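Local coordinates for protein alpha-glucosidase ([Eubacterium] rectale, PDB 6PNR) that hydrolyses glycosides as a family 31 sulfoquinovosidase, probably releasing the sulfonated sugar sulfoquinovose from sulfolipid-derived substrates, at residues Q459-T464 with N500-E505; W510-M515 with G642-F647. All blocks are in the same frame, centred on the assembly; numbering follows the deposited sequence.

Helix 504-514 is common to both contacts: contact 1 sets the approach to its first turn against a loop of the barrel domain, and contact 2 ties its last turn to the C-terminal domain. Their centres lie about 17 Å apart on the same side of the chain's centre, and contact 1 closes along the chain before contact 2 opens. The indole of Trp510 joins them, its CH2 lying 3.5 Å from CB of Gln459. Of the two, contact 1 is related to the pocket: the side chain of Arg502 comes within about 9 Å of the bound aza-sugar inhibitor, and Asp458, a residue of that pocket, directly precedes 459-464.

Contact 1: Q459-T464 with N500-E505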
# COMPACT_ATOMS: atom_id res chain seq x y z
N GLN A 459 -5.76 16.24 15.22
CA GLN A 459 -5.08 16.71 14.02
C GLN A 459 -3.59 16.86 14.31
O GLN A 459 -3.18 17.06 15.46
CB GLN A 459 -5.64 18.06 13.56
CG GLN A 459 -6.89 17.95 12.73
CD GLN A 459 -8.08 17.60 13.59
OE1 GLN A 459 -8.41 18.34 14.51
NE2 GLN A 459 -8.69 16.44 13.33
N SER A 460 -2.78 16.79 13.26
CA SER A 460 -1.41 17.26 13.39
C SER A 460 -1.42 18.77 13.59
O SER A 460 -2.36 19.48 13.21
CB SER A 460 -0.57 16.91 12.15
OG SER A 460 -0.38 15.51 12.04
N VAL A 461 -0.35 19.27 14.21
CA VAL A 461 -0.23 20.70 14.47
C VAL A 461 0.31 21.40 13.22
O VAL A 461 1.36 22.05 13.26
CB VAL A 461 0.66 20.96 15.70
CG1 VAL A 461 -0.06 20.52 16.96
CG2 VAL A 461 2.02 20.20 15.59
N ASP A 462 -0.44 21.35 12.11
CA ASP A 462 0.04 21.99 10.89
C ASP A 462 -1.14 22.39 10.00
O ASP A 462 -2.31 22.24 10.36
CB ASP A 462 1.03 21.08 10.14
CG ASP A 462 0.44 19.73 9.76
OD1 ASP A 462 -0.75 19.69 9.35
OD2 ASP A 462 1.18 18.71 9.83
N PHE A 463 -0.79 22.94 8.83
CA PHE A 463 -1.73 23.43 7.82
C PHE A 463 -1.90 22.43 6.69
O PHE A 463 -2.25 22.83 5.57
CB PHE A 463 -1.26 24.75 7.21
CG PHE A 463 -1.39 25.97 8.11
CD1 PHE A 463 -2.62 26.56 8.34
CD2 PHE A 463 -0.26 26.58 8.63
CE1 PHE A 463 -2.73 27.69 9.14
CE2 PHE A 463 -0.36 27.72 9.42
CZ PHE A 463 -1.58 28.28 9.67
N THR A 464 -1.61 21.15 6.92
CA THR A 464 -1.70 20.21 5.82
C THR A 464 -3.16 19.92 5.51
O THR A 464 -4.06 20.14 6.33
CB THR A 464 -0.96 18.91 6.12
OG1 THR A 464 -1.57 18.25 7.24
CG2 THR A 464 0.52 19.17 6.39
N ASN A 500 7.49 18.17 13.62
CA ASN A 500 6.31 18.98 13.34
C ASN A 500 5.81 19.57 14.66
O ASN A 500 5.27 18.84 15.50
CB ASN A 500 5.24 18.11 12.68
CG ASN A 500 4.10 18.92 12.12
OD1 ASN A 500 4.27 20.07 11.70
ND2 ASN A 500 2.91 18.32 12.08
N THR A 501 6.00 20.87 14.85
CA THR A 501 5.60 21.54 16.08
C THR A 501 4.70 22.72 15.77
O THR A 501 4.82 23.34 14.70
CB THR A 501 6.81 22.03 16.93
OG1 THR A 501 7.64 22.89 16.14
CG2 THR A 501 7.64 20.84 17.46
N ARG A 502 3.79 23.00 16.70
CA ARG A 502 2.78 24.04 16.51
C ARG A 502 3.42 25.42 16.50
O ARG A 502 4.28 25.72 17.33
CB ARG A 502 1.74 23.97 17.63
CG ARG A 502 0.63 25.00 17.54
CD ARG A 502 -0.17 25.04 18.85
NE ARG A 502 -0.85 23.76 19.10
CZ ARG A 502 -1.07 23.27 20.32
NH1 ARG A 502 -0.63 23.92 21.39
NH2 ARG A 502 -1.71 22.12 20.48
N THR A 503 2.97 26.27 15.58
CA THR A 503 3.41 27.66 15.50
C THR A 503 2.31 28.61 15.97
O THR A 503 1.13 28.24 16.03
CB THR A 503 3.80 28.06 14.08
OG1 THR A 503 2.63 28.05 13.26
CG2 THR A 503 4.88 27.11 13.49
N LYS A 504 2.72 29.83 16.30
CA LYS A 504 1.79 30.89 16.66
C LYS A 504 0.76 31.13 15.57
O LYS A 504 -0.45 31.22 15.84
CB LYS A 504 2.55 32.19 16.95
CG LYS A 504 1.67 33.44 17.08
CD LYS A 504 2.54 34.69 17.36
CE LYS A 504 1.71 35.97 17.34
NZ LYS A 504 2.44 37.12 17.98
N GLU A 505 1.21 31.23 14.32
CA GLU A 505 0.29 31.52 13.23
C GLU A 505 -0.78 30.43 13.12
O GLU A 505 -1.96 30.72 12.89
CB GLU A 505 1.05 31.67 11.91
CG GLU A 505 0.16 32.04 10.72
CD GLU A 505 0.83 31.78 9.37
OE1 GLU A 505 1.87 31.10 9.35
OE2 GLU A 505 0.29 32.25 8.34
O HOH W 1 2.32 15.74 13.43
O HOH W 2 2.39 24.56 13.01
O HOH W 3 3.66 19.15 8.60
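Val461 packs against the chain from Asn500 to Arg502 and has the largest share of any residue in the surface buried between the loop 459-464 and the approach to helix 504-514. Its CG2 is wedged against backbone, 3.5 Å from the N of Arg502, while CB lies 3.7 Å from CB of Arg502. CG1 lies beside the stem of the arginine, and the two side chains cross at about a right angle. Farther along, the Phe463 and Glu505 side chains also meet at about a right angle, with CE2 of the ring 4.0 Å from OE1 of the glutamate; OE2 of that carboxylate is bound by the backbone N of Asp608.

The direct polar link joins Asn500 to Asp462. The amide of Asn500 reaches the loop because chi1 (-169°) turns CG away from the backbone N, and ND2 donates to OD2 of Asp462 over 2.9 Å. The bond is bent, 132° at the hydrogen, and meets the anti side of the carboxylate well out of its plane. Turns shape this loop of the TIM-barrel domain: Val461 centres an inverse gamma turn, and Asp462 closes an Asx turn by accepting from Thr464 N at OD1. The Thr464 hydroxyl reaches the same oxygen, from the same face, so OD1 is held within the loop while OD2 faces Asn500.

Water supplements the direct bond. One molecule donates to Ser460 OG and accepts from Asn500 ND2, each at 3.0 Å; Ser460 OG is also bonded to Asp467. Another accepts from the N of Thr503, the N-cap residue of helix 504-514, and lies 2.7 Å from Val461 O.

Contact 2: W510-M515 with G642-F647; sequences WAEMAM and GYTPAF
Glu512 accepts both hydrogen bonds of the junction, one at its backbone O and one at its carboxylate, and its side chain lies alongside that of Thr644, the two running opposite ways. The Thr644 hydroxyl donates to the backbone O of Glu512, OG1 to O being 2.8 Å; it arrives from above the carbonyl plane, 52° out of it. At the other end of the glutamate, OE1 accepts from the backbone N of Gly642 at 2.9 Å. That bond is fairly straight, 154° at the hydrogen, and comes from the syn side, tilted out of the carboxylate plane.

Around these bonds the packing is close. CB and CG of Glu512 each come to 3.3 Å from Thr644 OG1, and Met515 reaches the same hydroxyl with its terminal methyl, CE lying 3.5 Å from OG1. In both long chains CG sits between the backbone N and the carbonyl carbon, which turns them toward 642-647, and extension beyond CG spans the distance.

The contact joins the C-terminal part of helix 504-514, in the TIM-barrel domain of this family 31 enzyme, to the turn leading into strand 646-649 of the antiparallel sheet in the C-terminal domain. Gly642 has a positive phi of 100°, a conformation that glycine, with no side chain, takes up without pressing on the preceding carbonyl O.

Farther out, Arg509 forms a salt bridge with OE2 of Glu512, helping to position the carboxylate whose other oxygen grips Gly642. Arg546 of helix 538-568 bonds to Gly642 O and makes a cation-pi contact with Tyr643, while Trp625 donates to Thr644 O.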
# COMPACT_ATOMS: atom_id res chain seq x y z
N TRP A 510 -6.32 28.78 13.59
CA TRP A 510 -7.30 27.81 14.11
C TRP A 510 -8.33 28.49 15.00
O TRP A 510 -9.52 28.17 14.94
CB TRP A 510 -6.58 26.69 14.86
CG TRP A 510 -7.18 25.29 14.70
CD1 TRP A 510 -8.46 24.89 15.00
CD2 TRP A 510 -6.49 24.12 14.24
NE1 TRP A 510 -8.60 23.54 14.73
CE2 TRP A 510 -7.40 23.04 14.27
CE3 TRP A 510 -5.18 23.88 13.78
CZ2 TRP A 510 -7.06 21.75 13.87
CZ3 TRP A 510 -4.84 22.60 13.38
CH2 TRP A 510 -5.78 21.55 13.43
N ALA A 511 -7.89 29.42 15.86
CA ALA A 511 -8.82 30.07 16.76
C ALA A 511 -9.84 30.93 16.01
O ALA A 511 -11.01 31.03 16.41
CB ALA A 511 -8.05 30.90 17.79
N GLU A 512 -9.43 31.57 14.90
CA GLU A 512 -10.34 32.44 14.17
C GLU A 512 -11.37 31.66 13.36
O GLU A 512 -12.39 32.22 12.96
CB GLU A 512 -9.55 33.40 13.26
CG GLU A 512 -9.10 32.83 11.92
CD GLU A 512 -8.15 33.77 11.17
OE1 GLU A 512 -7.31 34.43 11.81
OE2 GLU A 512 -8.24 33.84 9.92
N MET A 513 -11.12 30.36 13.12
CA MET A 513 -12.17 29.47 12.63
C MET A 513 -13.07 29.02 13.77
O MET A 513 -14.31 29.03 13.63
CB MET A 513 -11.55 28.25 11.94
CG MET A 513 -12.53 27.09 11.75
SD MET A 513 -11.89 25.70 10.80
CE MET A 513 -10.80 24.95 12.01
N ALA A 514 -12.46 28.65 14.90
CA ALA A 514 -13.20 28.07 16.02
C ALA A 514 -14.24 29.03 16.58
O ALA A 514 -15.26 28.58 17.13
CB ALA A 514 -12.22 27.65 17.11
N MET A 515 -14.02 30.35 16.47
CA MET A 515 -15.03 31.26 16.98
C MET A 515 -16.32 31.22 16.17
O MET A 515 -17.33 31.72 16.65
CB MET A 515 -14.50 32.70 17.06
CG MET A 515 -14.13 33.32 15.72
SD MET A 515 -13.36 34.95 15.99
CE MET A 515 -13.18 35.55 14.31
N GLY A 642 -6.58 37.18 12.07
CA GLY A 642 -7.66 37.71 12.88
C GLY A 642 -8.90 38.10 12.10
O GLY A 642 -9.91 38.46 12.71
N TYR A 643 -8.87 38.03 10.78
CA TYR A 643 -9.97 38.50 9.94
C TYR A 643 -10.46 37.35 9.08
O TYR A 643 -10.25 37.33 7.86
CB TYR A 643 -9.52 39.72 9.13
CG TYR A 643 -9.18 40.87 10.05
CD1 TYR A 643 -10.16 41.77 10.46
CD2 TYR A 643 -7.90 41.03 10.56
CE1 TYR A 643 -9.86 42.81 11.33
CE2 TYR A 643 -7.59 42.06 11.42
CZ TYR A 643 -8.57 42.95 11.80
OH TYR A 643 -8.26 43.98 12.66
N THR A 644 -11.11 36.38 9.72
CA THR A 644 -11.64 35.21 9.03
C THR A 644 -12.45 35.64 7.81
O THR A 644 -13.24 36.59 7.89
CB THR A 644 -12.55 34.42 9.98
OG1 THR A 644 -11.95 34.36 11.28
CG2 THR A 644 -12.78 33.00 9.46
N PRO A 645 -12.29 34.96 6.66
CA PRO A 645 -13.20 35.22 5.54
C PRO A 645 -14.62 34.81 5.90
O PRO A 645 -15.00 33.64 5.76
CB PRO A 645 -12.61 34.36 4.41
CG PRO A 645 -11.16 34.26 4.77
CD PRO A 645 -11.19 34.08 6.27
N ALA A 646 -15.42 35.76 6.39
CA ALA A 646 -16.75 35.48 6.91
C ALA A 646 -17.73 36.50 6.34
O ALA A 646 -17.42 37.69 6.27
CB ALA A 646 -16.77 35.53 8.44
N PHE A 647 -18.90 36.01 5.95
CA PHE A 647 -19.92 36.82 5.30
C PHE A 647 -21.26 36.48 5.93
O PHE A 647 -21.49 35.35 6.36
CB PHE A 647 -19.96 36.55 3.78
CG PHE A 647 -18.60 36.66 3.12
CD1 PHE A 647 -17.66 35.64 3.25
CD2 PHE A 647 -18.27 37.77 2.38
CE1 PHE A 647 -16.41 35.74 2.68
CE2 PHE A 647 -17.02 37.88 1.78
CZ PHE A 647 -16.09 36.85 1.93